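Local coordinates for protein alcohol dehydrogenase (Thermus thermophilus, PDB 2EIH) that binds a structural-type zinc ion through four cysteines and probably acts as a nicotinamide-dependent oxidoreductase of the zinc-containing alcohol dehydrogenase family, at residues A[325-328]-A[329-333]. Residues are numbered along the deposited sequence; the frame is centred on the assembly and turned at random.
Sequences GHRL and LEERR
With its CG lodged between the backbone N and the carbonyl carbon (chi1 75°), Glu331 leans back along the helix toward Arg327, whose CG stands anti to its own backbone N and whose chain bends at chi3 to bring NH2 round. This is the last turn of helix 322-330, which joins the parallel strands 313-318 and 337-341 in a beta-alpha-beta unit and is closed by a Schellman motif at Arg332, which has positive phi. Three main-chain bonds carry the helix to its end: Leu329 N to Gly325 O, Glu330 N to His326 O at 3.0 Å, and Glu331 N to Arg327 O. After them the reach shortens, and Arg332 N bonds Leu329 O. On the flank, Glu331 OE2 sits over one face of the Arg327 guanidinium, offset toward its rim, 4.1 Å from NH2. The two planes are 64° apart and no N-H points at the oxygen, leaving an attraction of charge alone; Arg327 has its salt bridge with Glu324. Glu331 is gripped directly by its other carboxylate oxygen: Arg333 NE comes in from above the carboxylate plane, 2.7 Å from Glu331 OE1, in a salt bridge whose hydrogen bond is bent, 131° at the hydrogen. A glutamine in its place would probably lose this ion pair and leave the guanidinium groups of Arg327 and Arg333, with their NH2 atoms 4.7 Å apart, without the carboxylate charge between them, Arg327 keeping Glu324. On the neighbouring face of the helix, Glu330 CG lies against His326 O, one turn back, at 3.0 Å, while its carboxylate pairs with Arg47, which also bonds His326 ND1, fastening the helix to helix 41-48. Leu328 faces strand 313-318, touching Gln315 and Leu317; its CD2 also meets Arg333 NH2 at 3.9 Å.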
loop_
_atom_site.group_PDB
_atom_site.type_symbol
_atom_site.label_atom_id
_atom_site.label_comp_id
_atom_site.label_asym_id
_atom_site.label_seq_id
_atom_site.Cartn_x
_atom_site.Cartn_y
_atom_site.Cartn_z
ATOM N N GLY A 325 1.725 43.248 -2.776
ATOM C CA GLY A 325 1.611 41.912 -2.233
ATOM C C GLY A 325 2.610 40.969 -2.874
ATOM O O GLY A 325 3.155 40.088 -2.208
ATOM N N HIS A 326 2.865 41.139 -4.170
ATOM C CA HIS A 326 3.822 40.260 -4.837
ATOM C C HIS A 326 5.243 40.551 -4.379
ATOM O O HIS A 326 6.109 39.681 -4.442
ATOM C CB HIS A 326 3.749 40.400 -6.361
ATOM C CG HIS A 326 2.731 39.500 -7.004
ATOM N ND1 HIS A 326 2.966 38.878 -8.215
ATOM C CD2 HIS A 326 1.487 39.158 -6.634
ATOM C CE1 HIS A 326 1.894 38.189 -8.557
ATOM N NE2 HIS A 326 0.977 38.335 -7.623
ATOM N N ARG A 327 5.483 41.779 -3.925
ATOM C CA ARG A 327 6.807 42.151 -3.440
ATOM C C ARG A 327 7.055 41.409 -2.126
ATOM O O ARG A 327 8.065 40.720 -1.963
ATOM C CB ARG A 327 6.875 43.661 -3.218
ATOM C CG ARG A 327 8.208 44.141 -2.694
ATOM C CD ARG A 327 8.195 45.631 -2.424
ATOM N NE ARG A 327 8.697 45.891 -1.081
ATOM C CZ ARG A 327 7.985 45.715 0.026
ATOM N NH1 ARG A 327 6.732 45.291 -0.052
ATOM N NH2 ARG A 327 8.531 45.942 1.212
ATOM N N LEU A 328 6.112 41.548 -1.198
ATOM C CA LEU A 328 6.191 40.889 0.098
ATOM C C LEU A 328 6.457 39.402 -0.015
ATOM O O LEU A 328 7.203 38.827 0.777
ATOM C CB LEU A 328 4.888 41.072 0.865
ATOM C CG LEU A 328 4.636 42.413 1.526
ATOM C CD1 LEU A 328 3.218 42.444 2.049
ATOM C CD2 LEU A 328 5.635 42.624 2.649
ATOM N N LEU A 329 5.825 38.776 -0.996
ATOM C CA LEU A 329 5.967 37.345 -1.200
ATOM C C LEU A 329 7.291 36.963 -1.833
ATOM O O LEU A 329 7.897 35.961 -1.464
ATOM C CB LEU A 329 4.821 36.830 -2.066
ATOM C CG LEU A 329 4.756 35.313 -2.188
ATOM C CD1 LEU A 329 4.645 34.679 -0.804
ATOM C CD2 LEU A 329 3.557 34.944 -3.043
ATOM N N GLU A 330 7.741 37.765 -2.787
ATOM C CA GLU A 330 8.996 37.484 -3.459
ATOM C C GLU A 330 10.206 37.548 -2.543
ATOM O O GLU A 330 11.202 36.862 -2.781
ATOM C CB GLU A 330 9.195 38.438 -4.633
ATOM C CG GLU A 330 8.295 38.136 -5.813
ATOM C CD GLU A 330 8.725 38.878 -7.056
ATOM O OE1 GLU A 330 8.717 40.130 -7.036
ATOM O OE2 GLU A 330 9.076 38.207 -8.050
ATOM N N GLU A 331 10.123 38.365 -1.497
ATOM C CA GLU A 331 11.232 38.505 -0.559
ATOM C C GLU A 331 11.197 37.505 0.606
ATOM O O GLU A 331 12.042 37.561 1.503
ATOM C CB GLU A 331 11.283 39.940 -0.017
ATOM C CG GLU A 331 10.212 40.288 1.012
ATOM C CD GLU A 331 10.249 41.763 1.439
ATOM O OE1 GLU A 331 9.693 42.097 2.514
ATOM O OE2 GLU A 331 10.822 42.591 0.694
ATOM N N ARG A 332 10.235 36.583 0.569
ATOM C CA ARG A 332 10.066 35.560 1.605
ATOM C C ARG A 332 10.310 36.078 3.025
ATOM O O ARG A 332 10.911 35.387 3.851
ATOM C CB ARG A 332 10.992 34.360 1.345
ATOM C CG ARG A 332 10.444 33.278 0.403
ATOM C CD ARG A 332 10.857 33.488 -1.055
ATOM N NE ARG A 332 10.391 32.395 -1.914
ATOM C CZ ARG A 332 10.540 32.358 -3.237
ATOM N NH1 ARG A 332 10.081 31.324 -3.935
ATOM N NH2 ARG A 332 11.142 33.359 -3.869
ATOM N N ARG A 333 9.831 37.282 3.317
ATOM C CA ARG A 333 10.028 37.856 4.639
ATOM C C ARG A 333 8.850 37.573 5.561
ATOM O O ARG A 333 9.028 37.173 6.710
ATOM C CB ARG A 333 10.267 39.363 4.523
ATOM C CG ARG A 333 10.622 40.039 5.828
ATOM C CD ARG A 333 11.136 41.460 5.603
ATOM N NE ARG A 333 10.115 42.400 5.137
ATOM C CZ ARG A 333 9.064 42.794 5.853
ATOM N NH1 ARG A 333 8.881 42.323 7.083
ATOM N NH2 ARG A 333 8.207 43.676 5.347
#